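Local coordinates for Epf (Streptococcus pyogenes, PDB 4ES8), which acts as a cell-surface adhesin that binds to cells through an N-terminal domain containing a carbohydrate-binding module, at residues L252-G257 / N287-K292; G223-G228 / F309-D314; R88-T93 / Q199-V204; T94-V99 / K193-P198. All blocks are in the same frame, centred on the assembly; numbering follows the deposited sequence.

Contact 1 (L252-G257 / N287-K292); sequences LFNSRG and NKEKLK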
loop_
_atom_site.group_PDB
_atom_site.type_symbol
_atom_site.label_atom_id
_atom_site.label_comp_id
_atom_site.label_asym_id
_atom_site.label_seq_id
_atom_site.Cartn_x
_atom_site.Cartn_y
_atom_site.Cartn_z
ATOM N N LEU A 252 8.901 -24.368 -10.534
ATOM C CA LEU A 252 8.785 -25.822 -10.300
ATOM C C LEU A 252 10.038 -26.497 -10.804
ATOM O O LEU A 252 10.444 -26.242 -11.936
ATOM C CB LEU A 252 7.555 -26.361 -11.039
ATOM C CG LEU A 252 7.342 -27.878 -10.997
ATOM C CD1 LEU A 252 6.935 -28.325 -9.592
ATOM C CD2 LEU A 252 6.236 -28.291 -11.990
ATOM N N PHE A 253 10.657 -27.338 -9.964
ATOM C CA PHE A 253 11.917 -28.018 -10.320
ATOM C C PHE A 253 11.787 -29.501 -10.146
ATOM O O PHE A 253 11.012 -29.949 -9.297
ATOM C CB PHE A 253 13.051 -27.564 -9.385
ATOM C CG PHE A 253 13.318 -26.086 -9.288
ATOM C CD1 PHE A 253 12.521 -25.270 -8.484
ATOM C CD2 PHE A 253 14.427 -25.525 -9.911
ATOM C CE1 PHE A 253 12.791 -23.906 -8.369
ATOM C CE2 PHE A 253 14.706 -24.162 -9.789
ATOM C CZ PHE A 253 13.880 -23.361 -9.027
ATOM N N ASN A 254 12.598 -30.271 -10.881
ATOM C CA ASN A 254 12.599 -31.722 -10.673
ATOM C C ASN A 254 13.535 -32.063 -9.500
ATOM O O ASN A 254 14.150 -31.159 -8.917
ATOM C CB ASN A 254 12.968 -32.490 -11.960
ATOM C CG ASN A 254 14.376 -32.268 -12.465
ATOM O OD1 ASN A 254 15.260 -31.780 -11.764
ATOM N ND2 ASN A 254 14.622 -32.651 -13.718
ATOM N N SER A 255 13.664 -33.359 -9.158
ATOM C CA SER A 255 14.490 -33.753 -7.988
ATOM C C SER A 255 15.985 -33.480 -8.182
ATOM O O SER A 255 16.719 -33.439 -7.193
ATOM C CB SER A 255 14.267 -35.221 -7.642
ATOM O OG SER A 255 14.652 -36.044 -8.733
ATOM N N ARG A 256 16.429 -33.274 -9.431
ATOM C CA ARG A 256 17.832 -32.938 -9.724
ATOM C C ARG A 256 18.070 -31.414 -9.611
ATOM O O ARG A 256 19.179 -30.938 -9.881
ATOM C CB ARG A 256 18.222 -33.430 -11.113
ATOM C CG ARG A 256 18.249 -34.952 -11.188
ATOM C CD ARG A 256 18.550 -35.436 -12.585
ATOM N NE ARG A 256 18.749 -36.884 -12.591
ATOM C CZ ARG A 256 19.099 -37.575 -13.667
ATOM N NH1 ARG A 256 19.269 -36.960 -14.833
ATOM N NH2 ARG A 256 19.290 -38.884 -13.587
ATOM N N GLY A 257 17.020 -30.668 -9.247
ATOM C CA GLY A 257 17.120 -29.220 -9.091
ATOM C C GLY A 257 17.055 -28.445 -10.387
ATOM O O GLY A 257 17.344 -27.246 -10.404
ATOM N N ASN A 287 8.425 -42.057 -10.876
ATOM C CA ASN A 287 7.490 -42.421 -9.822
ATOM C C ASN A 287 8.064 -42.022 -8.452
ATOM O O ASN A 287 9.261 -42.207 -8.204
ATOM C CB ASN A 287 7.178 -43.921 -9.863
ATOM C CG ASN A 287 6.182 -44.373 -8.821
ATOM O OD1 ASN A 287 5.216 -43.673 -8.486
ATOM N ND2 ASN A 287 6.420 -45.546 -8.262
ATOM N N LYS A 288 7.238 -41.362 -7.616
ATOM C CA LYS A 288 7.625 -40.914 -6.267
ATOM C C LYS A 288 8.728 -39.812 -6.279
ATOM O O LYS A 288 9.249 -39.474 -5.218
ATOM C CB LYS A 288 8.061 -42.102 -5.383
ATOM C CG LYS A 288 6.907 -43.074 -5.121
ATOM C CD LYS A 288 7.308 -44.195 -4.171
ATOM C CE LYS A 288 6.161 -45.142 -3.889
ATOM N NZ LYS A 288 5.067 -44.495 -3.108
ATOM N N GLU A 289 9.040 -39.228 -7.461
ATOM C CA GLU A 289 10.040 -38.154 -7.564
ATOM C C GLU A 289 9.636 -36.947 -6.722
ATOM O O GLU A 289 8.482 -36.535 -6.794
ATOM C CB GLU A 289 10.222 -37.697 -9.016
ATOM C CG GLU A 289 11.365 -36.717 -9.159
ATOM C CD GLU A 289 11.790 -36.351 -10.564
ATOM O OE1 GLU A 289 11.197 -36.861 -11.545
ATOM O OE2 GLU A 289 12.753 -35.562 -10.679
ATOM N N LYS A 290 10.583 -36.401 -5.938
ATOM C CA LYS A 290 10.331 -35.230 -5.117
ATOM C C LYS A 290 10.563 -33.978 -5.942
ATOM O O LYS A 290 11.701 -33.589 -6.194
ATOM C CB LYS A 290 11.234 -35.216 -3.870
ATOM C CG LYS A 290 10.819 -36.209 -2.795
ATOM C CD LYS A 290 11.802 -36.196 -1.610
ATOM C CE LYS A 290 11.634 -35.009 -0.684
ATOM N NZ LYS A 290 12.706 -34.961 0.348
ATOM N N LEU A 291 9.480 -33.342 -6.366
ATOM C CA LEU A 291 9.584 -32.082 -7.088
ATOM C C LEU A 291 9.683 -30.953 -6.079
ATOM O O LEU A 291 9.189 -31.089 -4.958
ATOM C CB LEU A 291 8.375 -31.857 -8.010
ATOM C CG LEU A 291 8.065 -32.987 -9.021
ATOM C CD1 LEU A 291 6.828 -32.654 -9.843
ATOM C CD2 LEU A 291 9.260 -33.249 -9.969
ATOM N N LYS A 292 10.299 -29.836 -6.477
ATOM C CA LYS A 292 10.470 -28.685 -5.595
ATOM C C LYS A 292 9.712 -27.493 -6.134
ATOM O O LYS A 292 9.717 -27.232 -7.350
ATOM C CB LYS A 292 11.961 -28.332 -5.463
ATOM C CG LYS A 292 12.262 -27.141 -4.545
ATOM C CD LYS A 292 13.767 -26.914 -4.346
ATOM C CE LYS A 292 14.496 -26.455 -5.597
ATOM N NZ LYS A 292 15.914 -26.110 -5.291
HETATM O O HOH W 1 17.451 -25.868 -7.704
#
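Phe253 and Lys292 make an antiparallel hydrogen-bonded pair where strand 248-253 ends beside strand 290-297, in the four-stranded sheet of what is probably the fibronectin-like domain. Two backbone bonds define the pair: Phe253 N donates to Lys292 O at 2.8 Å, and Lys292 N donates to Phe253 O at 2.9 Å. Both side chains leave the sheet on the same face, and there the lysine crosses the phenyl ring. A bend at chi3 (68°) swings its end over the ring face, where CE of Lys292 meets CD1 of Phe253 at 3.7 Å, offset toward the rim. The ammonium nitrogen continues to a point 4.7 Å from the Phe253 ring centroid and 8° off the ring normal, the geometry of a cation-pi interaction.

Past this pair, residues 254-257 fold into a type I beta turn closed by the bond from Gly257 N to Asn254 O. Glu289 pins the turn with its extended chain: OE2 accepts from Ser255 N at 2.8 Å on its anti side and equally closely from Ser255 OG. These two donors come from opposite faces of the carboxylate plane, a grip that would favour the charged form of this buried acid.

In the next shell, Glu289 OE1 takes a bond from Lys286 N, so both carboxylate oxygens are anchored, while Asn254 ND2 is held by Glu258. Leu252 CD1 rests 4.1 Å from Leu291 CB, and both leucines pack on Phe309. Finally, a water accepts from Lys292 NZ at 2.9 Å and donates to Gly257 O, tying the ammonium group to the end of the turn.

Contact 2 (G223-G228 / F309-D314); sequences GVAYVG and FEVGID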
loop_
_atom_site.group_PDB
_atom_site.type_symbol
_atom_site.label_atom_id
_atom_site.label_comp_id
_atom_site.label_asym_id
_atom_site.label_seq_id
_atom_site.Cartn_x
_atom_site.Cartn_y
_atom_site.Cartn_z
ATOM N N GLY A 223 0.647 -30.424 -4.024
ATOM C CA GLY A 223 0.997 -30.479 -5.429
ATOM C C GLY A 223 0.530 -31.796 -6.003
ATOM O O GLY A 223 0.596 -32.819 -5.311
ATOM N N VAL A 224 0.015 -31.773 -7.243
ATOM C CA VAL A 224 -0.437 -32.999 -7.913
ATOM C C VAL A 224 0.275 -33.100 -9.252
ATOM O O VAL A 224 0.153 -32.213 -10.102
ATOM C CB VAL A 224 -1.984 -33.047 -8.062
ATOM C CG1 VAL A 224 -2.425 -34.212 -8.955
ATOM C CG2 VAL A 224 -2.668 -33.127 -6.698
ATOM N N ALA A 225 1.064 -34.178 -9.418
ATOM C CA ALA A 225 1.795 -34.474 -10.634
ATOM C C ALA A 225 1.797 -35.971 -10.838
ATOM O O ALA A 225 2.009 -36.715 -9.877
ATOM C CB ALA A 225 3.227 -33.955 -10.540
ATOM N N TYR A 226 1.563 -36.398 -12.076
ATOM C CA TYR A 226 1.575 -37.820 -12.421
ATOM C C TYR A 226 2.561 -38.064 -13.547
ATOM O O TYR A 226 2.693 -37.235 -14.450
ATOM C CB TYR A 226 0.158 -38.303 -12.823
ATOM C CG TYR A 226 -0.930 -38.002 -11.809
ATOM C CD1 TYR A 226 -0.824 -38.440 -10.492
ATOM C CD2 TYR A 226 -2.095 -37.339 -12.184
ATOM C CE1 TYR A 226 -1.832 -38.186 -9.561
ATOM C CE2 TYR A 226 -3.121 -37.100 -11.268
ATOM C CZ TYR A 226 -2.987 -37.530 -9.960
ATOM O OH TYR A 226 -3.984 -37.277 -9.051
ATOM N N VAL A 227 3.266 -39.214 -13.502
ATOM C CA VAL A 227 4.232 -39.604 -14.548
ATOM C C VAL A 227 3.566 -39.549 -15.951
ATOM O O VAL A 227 2.411 -39.946 -16.091
ATOM C CB VAL A 227 4.829 -41.013 -14.267
ATOM C CG1 VAL A 227 5.864 -40.955 -13.154
ATOM C CG2 VAL A 227 3.736 -42.030 -13.920
ATOM N N GLY A 228 4.270 -38.985 -16.931
ATOM C CA GLY A 228 3.785 -38.850 -18.305
ATOM C C GLY A 228 2.662 -37.854 -18.549
ATOM O O GLY A 228 2.183 -37.738 -19.684
ATOM N N PHE A 309 6.945 -32.024 -3.005
ATOM C CA PHE A 309 5.844 -32.958 -3.107
ATOM C C PHE A 309 6.269 -34.063 -4.047
ATOM O O PHE A 309 7.122 -33.847 -4.915
ATOM C CB PHE A 309 4.517 -32.291 -3.551
ATOM C CG PHE A 309 4.462 -31.836 -4.991
ATOM C CD1 PHE A 309 4.985 -30.599 -5.369
ATOM C CD2 PHE A 309 3.862 -32.629 -5.969
ATOM C CE1 PHE A 309 4.939 -30.183 -6.706
ATOM C CE2 PHE A 309 3.779 -32.191 -7.298
ATOM C CZ PHE A 309 4.320 -30.975 -7.661
ATOM N N GLU A 310 5.660 -35.241 -3.884
ATOM C CA GLU A 310 5.994 -36.370 -4.743
ATOM C C GLU A 310 5.109 -36.492 -5.950
ATOM O O GLU A 310 3.897 -36.300 -5.863
ATOM C CB GLU A 310 5.880 -37.680 -3.956
ATOM C CG GLU A 310 7.071 -37.951 -3.047
ATOM C CD GLU A 310 7.013 -39.269 -2.295
ATOM O OE1 GLU A 310 6.200 -40.147 -2.672
ATOM O OE2 GLU A 310 7.802 -39.432 -1.337
ATOM N N VAL A 311 5.708 -36.929 -7.056
ATOM C CA VAL A 311 4.996 -37.360 -8.261
ATOM C C VAL A 311 4.309 -38.677 -7.870
ATOM O O VAL A 311 4.898 -39.485 -7.157
ATOM C CB VAL A 311 5.975 -37.562 -9.456
ATOM C CG1 VAL A 311 5.280 -38.181 -10.674
ATOM C CG2 VAL A 311 6.685 -36.277 -9.846
ATOM N N GLY A 312 3.094 -38.891 -8.321
ATOM C CA GLY A 312 2.417 -40.148 -8.023
ATOM C C GLY A 312 1.970 -40.865 -9.277
ATOM O O GLY A 312 2.356 -40.502 -10.391
ATOM N N ILE A 313 1.199 -41.930 -9.078
ATOM C CA ILE A 313 0.548 -42.718 -10.123
ATOM C C ILE A 313 -0.898 -42.224 -10.144
ATOM O O ILE A 313 -1.522 -42.164 -9.083
ATOM C CB ILE A 313 0.678 -44.257 -9.850
ATOM C CG1 ILE A 313 2.163 -44.732 -9.763
ATOM C CG2 ILE A 313 -0.148 -45.103 -10.843
ATOM C CD1 ILE A 313 3.072 -44.548 -11.065
ATOM N N ASP A 314 -1.406 -41.824 -11.322
ATOM C CA ASP A 314 -2.770 -41.315 -11.502
ATOM C C ASP A 314 -3.796 -42.314 -10.918
ATOM O O ASP A 314 -3.877 -43.445 -11.408
ATOM C CB ASP A 314 -3.048 -41.037 -12.992
ATOM C CG ASP A 314 -4.298 -40.220 -13.283
ATOM O OD1 ASP A 314 -5.259 -40.283 -12.477
ATOM O OD2 ASP A 314 -4.337 -39.560 -14.340
HETATM O O HOH W 2 1.448 -35.609 -6.831
#
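Tyr226 lies against Asp314 where the ends of the domain's first and last strands, 219-224 and 307-310, come together at one edge of a beta sandwich. These strands belong to its three- and four-stranded sheets, a layout consistent with a fibronectin type III-like fold. The tyrosine CB begins beside the backbone, 3.9 Å from Gly312 O. With CG anti to its own carbonyl carbon (chi1 -53°), the ring is carried alongside the other segment. CD1 then meets Asp314 N at 3.5 Å, and CD2 on the other flank comes 3.8 Å from Asp314 CG. Asp314 CA stands over the ring centre, 3.7 Å from the centroid, as a CH-pi contact. Farther out, CE2 lies beneath the carboxylate, whose plane is only 15° from that of the ring, so the two groups are stacked. CE1 approaches Asp314 CA and Ile313 O, and CZ, the last ring atom, is still 4.1 Å from Asp314 CA. Asp314 OD1 is also bonded by Lys316 N, which helps to fix the carboxylate.

The backbone evidence is a single bridge between Tyr226 and Gly312. Its main bond, Gly312 N to Ala225 O, is 2.9 Å long; a second, from Val227 N to Gly312 O, is weak. Upstream, the Phe309 ring takes Gly223 CA over its centre, 3.6 Å from the centroid, and Ala225 CB at its edge. The ring also touches Leu291 in its own sheet and Val232 and Leu234 in the other, so it bridges the two layers. Between the two backbones, a water accepts from Ala225 N at 3.0 Å.

Contact 3 (R88-T93 / Q199-V204); sequences RYKTST and QGDLDV. With ACT (acetate ion), chain E.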
loop_
_atom_site.group_PDB
_atom_site.type_symbol
_atom_site.label_atom_id
_atom_site.label_comp_id
_atom_site.label_asym_id
_atom_site.label_seq_id
_atom_site.Cartn_x
_atom_site.Cartn_y
_atom_site.Cartn_z
ATOM N N ARG A 88 0.163 25.428 8.450
ATOM C CA ARG A 88 0.346 26.528 9.392
ATOM C C ARG A 88 -1.026 27.005 9.791
ATOM O O ARG A 88 -1.848 27.294 8.910
ATOM C CB ARG A 88 1.163 27.673 8.776
ATOM C CG ARG A 88 1.094 28.968 9.597
ATOM C CD ARG A 88 2.094 30.007 9.115
ATOM N NE ARG A 88 3.453 29.569 9.380
ATOM C CZ ARG A 88 4.532 30.155 8.876
ATOM N NH1 ARG A 88 4.417 31.263 8.143
ATOM N NH2 ARG A 88 5.736 29.670 9.134
ATOM N N TYR A 89 -1.295 27.055 11.092
ATOM C CA TYR A 89 -2.567 27.581 11.630
ATOM C C TYR A 89 -2.331 29.013 12.131
ATOM O O TYR A 89 -1.391 29.257 12.904
ATOM C CB TYR A 89 -3.103 26.701 12.762
ATOM C CG TYR A 89 -3.426 25.298 12.321
ATOM C CD1 TYR A 89 -2.440 24.312 12.281
ATOM C CD2 TYR A 89 -4.709 24.959 11.895
ATOM C CE1 TYR A 89 -2.727 23.016 11.851
ATOM C CE2 TYR A 89 -5.010 23.667 11.479
ATOM C CZ TYR A 89 -4.017 22.699 11.460
ATOM O OH TYR A 89 -4.315 21.425 11.049
ATOM N N LYS A 90 -3.129 29.964 11.640
ATOM C CA LYS A 90 -2.987 31.372 12.013
ATOM C C LYS A 90 -3.874 31.716 13.189
ATOM O O LYS A 90 -4.834 31.012 13.472
ATOM C CB LYS A 90 -3.340 32.290 10.810
ATOM C CG LYS A 90 -2.585 31.958 9.514
ATOM C CD LYS A 90 -1.108 32.327 9.570
ATOM C CE LYS A 90 -0.889 33.833 9.557
ATOM N NZ LYS A 90 0.571 34.182 9.597
ATOM N N THR A 91 -3.616 32.873 13.833
ATOM C CA THR A 91 -4.425 33.308 14.964
ATOM C C THR A 91 -5.896 33.553 14.566
ATOM O O THR A 91 -6.753 33.521 15.444
ATOM C CB THR A 91 -3.847 34.588 15.616
ATOM O OG1 THR A 91 -3.864 35.637 14.662
ATOM C CG2 THR A 91 -2.441 34.401 16.140
ATOM N N SER A 92 -6.173 33.833 13.276
ATOM C CA SER A 92 -7.555 34.090 12.836
ATOM C C SER A 92 -8.369 32.788 12.688
ATOM O O SER A 92 -9.584 32.855 12.476
ATOM C CB SER A 92 -7.552 34.869 11.530
ATOM O OG SER A 92 -6.858 34.162 10.523
ATOM N N THR A 93 -7.713 31.601 12.799
ATOM C CA THR A 93 -8.395 30.302 12.724
ATOM C C THR A 93 -9.530 30.233 13.730
ATOM O O THR A 93 -9.341 30.628 14.881
ATOM C CB THR A 93 -7.380 29.169 13.062
ATOM O OG1 THR A 93 -6.346 29.132 12.081
ATOM C CG2 THR A 93 -8.025 27.781 13.126
ATOM N N GLN A 199 -2.435 31.552 19.270
ATOM C CA GLN A 199 -1.965 32.867 19.712
ATOM C C GLN A 199 -0.724 33.289 18.905
ATOM O O GLN A 199 -0.197 34.400 19.069
ATOM C CB GLN A 199 -1.670 32.849 21.213
ATOM C CG GLN A 199 -2.933 32.642 22.061
ATOM C CD GLN A 199 -3.838 33.860 22.082
ATOM O OE1 GLN A 199 -3.400 35.003 21.903
ATOM N NE2 GLN A 199 -5.117 33.647 22.373
ATOM N N GLY A 200 -0.289 32.406 17.998
ATOM C CA GLY A 200 0.779 32.684 17.039
ATOM C C GLY A 200 0.741 31.641 15.939
ATOM O O GLY A 200 -0.073 30.718 16.009
ATOM N N ASP A 201 1.606 31.770 14.927
ATOM C CA ASP A 201 1.661 30.771 13.849
ATOM C C ASP A 201 2.001 29.405 14.417
ATOM O O ASP A 201 3.000 29.275 15.134
ATOM C CB ASP A 201 2.719 31.141 12.804
ATOM C CG ASP A 201 2.419 32.362 11.975
ATOM O OD1 ASP A 201 1.244 32.797 11.959
ATOM O OD2 ASP A 201 3.356 32.869 11.329
ATOM N N LEU A 202 1.175 28.395 14.106
ATOM C CA LEU A 202 1.451 27.038 14.583
ATOM C C LEU A 202 1.729 26.153 13.379
ATOM O O LEU A 202 0.817 25.928 12.571
ATOM C CB LEU A 202 0.269 26.479 15.400
ATOM C CG LEU A 202 -0.204 27.308 16.602
ATOM C CD1 LEU A 202 -1.286 26.550 17.363
ATOM C CD2 LEU A 202 0.975 27.673 17.572
ATOM N N ASP A 203 2.967 25.626 13.266
ATOM C CA ASP A 203 3.344 24.807 12.124
ATOM C C ASP A 203 3.493 23.328 12.423
ATOM O O ASP A 203 3.944 22.952 13.489
ATOM C CB ASP A 203 4.679 25.286 11.533
ATOM C CG ASP A 203 4.678 26.707 11.018
ATOM O OD1 ASP A 203 3.579 27.295 10.901
ATOM O OD2 ASP A 203 5.777 27.228 10.732
ATOM N N VAL A 204 3.147 22.488 11.439
ATOM C CA VAL A 204 3.311 21.029 11.534
ATOM C C VAL A 204 3.860 20.567 10.195
ATOM O O VAL A 204 3.353 21.009 9.158
ATOM C CB VAL A 204 2.025 20.273 11.980
ATOM C CG1 VAL A 204 0.821 20.558 11.056
ATOM C CG2 VAL A 204 2.293 18.764 12.106
HETATM C C ACT E . 2.211 33.704 6.396
HETATM O O ACT E . 1.547 34.729 6.130
HETATM O OXT ACT E . 2.229 33.231 7.558
HETATM C CH3 ACT E . 3.107 33.147 5.300
HETATM O O HOH W 3 -0.946 33.935 13.158
#
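Arg88 reaches alongside Asp203 with CG anti to the backbone N (chi1 166°), and a bend at chi3 (-68°) then turns the guanidinium edge onto the carboxylate. The result is a side-on, two-pronged salt bridge: NE of Arg88 donates to OD1 of Asp203 at 2.7 Å, and NH2 of Arg88 donates to OD2 of Asp203 at 2.9 Å. Both oxygens use their syn lone pairs and lie in the guanidinium plane. Over one guanidinium face comes Asp201 OD2, a long salt bridge at 3.7 Å from Arg88 NH1; the oxygen lies well out of the guanidinium plane, so no N-H points at it.

Lys90, folded at both chi2 and chi3, brings NZ back to Asp201 OD1 at 2.8 Å, another salt bridge, on the syn side but tilted out of the carboxylate plane. The same oxygen accepts a hydrogen bond from a water, which in turn accepts one from Thr91 N. An acetate ion, probably from the crystallisation liquor, is bound at the rim of this network, its OXT accepting from Lys90 NZ at 2.8 Å and from Arg88 NH1 at 3.0 Å. Asp201 is close to it, whereas Asp203 takes another edge of the guanidinium.

Beneath the charges, Tyr89 and Leu202 form an antiparallel hydrogen-bonded pair, with Tyr89 N 2.8 Å from Leu202 O. Their side chains leave by the opposite face and pack on Val194 and Ile127 of the facing sheet, while Tyr89 OH bonds Ser192. Strands 84-89 and 202-213 are neighbours within one sheet of a beta sandwich, flanked by strands 76-80 and 113-123.

Contact 4 (T94-V99 / K193-P198); sequences TAPYSV and KVEKKP
Tyr97 O receives the N-H of Val194 at 3.0 Å, and Val194 O accepts from Tyr97 N at 3.1 Å. Together they mark an antiparallel hydrogen-bonded pair of strands 97-105 and 186-194. Val194 O has a further neighbour in Pro96 CA, 3.2 Å away in a CA-H...O contact.

One step inward, Ser98 and Lys193 form the non-hydrogen-bonded pair, with their CB atoms 3.7 Å apart. Ser98 OG turns anti to its backbone N (chi1 170°) and bonds Tyr52 and Ser192 O. On the face of Tyr97 and Val194, the methyl CG2 of Val194 lies 4.4 Å from Tyr97 CB. The tyrosine ring extends past it, and its hydroxyl is bonded by Ser76.

Before Tyr97 the strand gives way to loop, with a cis peptide between Ala95 and Pro96, but the two backbones stay close. Ala95 CB presses on the other one, 3.4 Å from Lys196 C, while Pro96 lies near Glu195 OE1. Lys197 passes Thr94 and bonds Thr93 O.

Tyr89 packs on both Tyr97 and Val194 from the other sheet, giving the two-layered beta sandwich seen in many carbohydrate-binding modules.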
loop_
_atom_site.group_PDB
_atom_site.type_symbol
_atom_site.label_atom_id
_atom_site.label_comp_id
_atom_site.label_asym_id
_atom_site.label_seq_id
_atom_site.Cartn_x
_atom_site.Cartn_y
_atom_site.Cartn_z
ATOM N N THR A 94 -10.696 29.703 13.317
ATOM C CA THR A 94 -11.791 29.431 14.233
ATOM C C THR A 94 -11.641 27.998 14.674
ATOM O O THR A 94 -11.788 27.088 13.857
ATOM C CB THR A 94 -13.161 29.697 13.588
ATOM O OG1 THR A 94 -13.230 31.068 13.189
ATOM C CG2 THR A 94 -14.339 29.345 14.536
ATOM N N ALA A 95 -11.366 27.787 15.951
ATOM C CA ALA A 95 -11.137 26.450 16.455
ATOM C C ALA A 95 -12.399 25.823 17.035
ATOM O O ALA A 95 -13.260 26.565 17.529
ATOM C CB ALA A 95 -10.030 26.484 17.505
ATOM N N PRO A 96 -12.521 24.473 17.041
ATOM C CA PRO A 96 -11.579 23.496 16.453
ATOM C C PRO A 96 -11.579 23.553 14.926
ATOM O O PRO A 96 -12.587 23.898 14.296
ATOM C CB PRO A 96 -12.081 22.129 16.964
ATOM C CG PRO A 96 -13.202 22.428 17.948
ATOM C CD PRO A 96 -13.705 23.801 17.611
ATOM N N TYR A 97 -10.420 23.242 14.342
ATOM C CA TYR A 97 -10.231 23.307 12.896
ATOM C C TYR A 97 -9.145 22.329 12.503
ATOM O O TYR A 97 -8.151 22.205 13.221
ATOM C CB TYR A 97 -9.847 24.736 12.521
ATOM C CG TYR A 97 -9.525 24.955 11.064
ATOM C CD1 TYR A 97 -10.537 25.085 10.121
ATOM C CD2 TYR A 97 -8.210 25.136 10.640
ATOM C CE1 TYR A 97 -10.247 25.349 8.783
ATOM C CE2 TYR A 97 -7.905 25.354 9.302
ATOM C CZ TYR A 97 -8.930 25.471 8.377
ATOM O OH TYR A 97 -8.657 25.741 7.058
ATOM N N SER A 98 -9.321 21.656 11.363
ATOM C CA SER A 98 -8.338 20.680 10.939
ATOM C C SER A 98 -7.961 20.821 9.479
ATOM O O SER A 98 -8.843 21.032 8.641
ATOM C CB SER A 98 -8.864 19.262 11.181
ATOM O OG SER A 98 -8.041 18.273 10.578
ATOM N N VAL A 99 -6.658 20.649 9.183
ATOM C CA VAL A 99 -6.140 20.579 7.806
ATOM C C VAL A 99 -5.642 19.144 7.590
ATOM O O VAL A 99 -4.973 18.585 8.463
ATOM C CB VAL A 99 -5.011 21.612 7.549
ATOM C CG1 VAL A 99 -4.338 21.381 6.197
ATOM C CG2 VAL A 99 -5.545 23.037 7.651
ATOM N N LYS A 193 -4.799 19.134 13.727
ATOM C CA LYS A 193 -5.868 20.011 14.146
ATOM C C LYS A 193 -5.449 20.866 15.316
ATOM O O LYS A 193 -4.486 20.539 16.020
ATOM C CB LYS A 193 -7.147 19.217 14.462
ATOM C CG LYS A 193 -7.174 18.523 15.801
ATOM C CD LYS A 193 -8.612 18.068 16.109
ATOM C CE LYS A 193 -8.711 17.078 17.226
ATOM N NZ LYS A 193 -10.105 16.571 17.368
ATOM N N VAL A 194 -6.194 21.965 15.508
ATOM C CA VAL A 194 -6.081 22.823 16.688
ATOM C C VAL A 194 -7.426 22.749 17.397
ATOM O O VAL A 194 -8.467 22.754 16.731
ATOM C CB VAL A 194 -5.643 24.284 16.371
ATOM C CG1 VAL A 194 -4.197 24.308 15.878
ATOM C CG2 VAL A 194 -6.564 24.987 15.366
ATOM N N GLU A 195 -7.410 22.704 18.736
ATOM C CA GLU A 195 -8.627 22.681 19.559
ATOM C C GLU A 195 -8.980 24.056 20.048
ATOM O O GLU A 195 -10.135 24.294 20.397
ATOM C CB GLU A 195 -8.456 21.762 20.786
ATOM C CG GLU A 195 -8.211 20.312 20.437
ATOM C CD GLU A 195 -9.436 19.437 20.319
ATOM O OE1 GLU A 195 -10.547 19.967 20.073
ATOM O OE2 GLU A 195 -9.280 18.205 20.468
ATOM N N LYS A 196 -7.981 24.950 20.164
ATOM C CA LYS A 196 -8.248 26.292 20.642
ATOM C C LYS A 196 -7.605 27.284 19.688
ATOM O O LYS A 196 -6.733 26.921 18.899
ATOM C CB LYS A 196 -7.824 26.487 22.108
ATOM C CG LYS A 196 -6.349 26.444 22.404
ATOM C CD LYS A 196 -6.119 26.897 23.847
ATOM C CE LYS A 196 -4.821 26.376 24.398
ATOM N NZ LYS A 196 -4.750 26.490 25.878
ATOM N N LYS A 197 -8.095 28.516 19.705
ATOM C CA LYS A 197 -7.609 29.550 18.818
ATOM C C LYS A 197 -6.098 29.774 19.027
ATOM O O LYS A 197 -5.666 30.017 20.157
ATOM C CB LYS A 197 -8.395 30.841 19.054
ATOM C CG LYS A 197 -8.323 31.806 17.895
ATOM C CD LYS A 197 -9.476 32.840 17.943
ATOM C CE LYS A 197 -9.808 33.394 16.577
ATOM N NZ LYS A 197 -11.098 32.849 16.066
ATOM N N PRO A 198 -5.295 29.679 17.960
ATOM C CA PRO A 198 -3.843 29.959 18.099
ATOM C C PRO A 198 -3.559 31.389 18.555
ATOM O O PRO A 198 -4.296 32.334 18.232
ATOM C CB PRO A 198 -3.316 29.782 16.668
ATOM C CG PRO A 198 -4.323 28.843 16.015
ATOM C CD PRO A 198 -5.641 29.364 16.553
#

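Overall arrangement
The contacts fall into two pairs at opposite ends of an elongated chain. Contacts 3 and 4 have centres 9 Å apart and lie in the two facing sheets of the N-terminal beta sandwich, contact 4 nested in sequence inside the loop closed by contact 3; the bond from Val99 N to Tyr89 OH joins the layers. Contacts 1 and 2, centres 10 Å apart, belong to the later, probably fibronectin-like domain. Contact 1 is nested inside contact 2, and neighbouring strands 290-297 and 307-310 connect them. Between the pairs, centres are 66 to 70 Å apart, so the contacts sit in two separate domains, the N-terminal one probably carrying the carbohydrate-binding module.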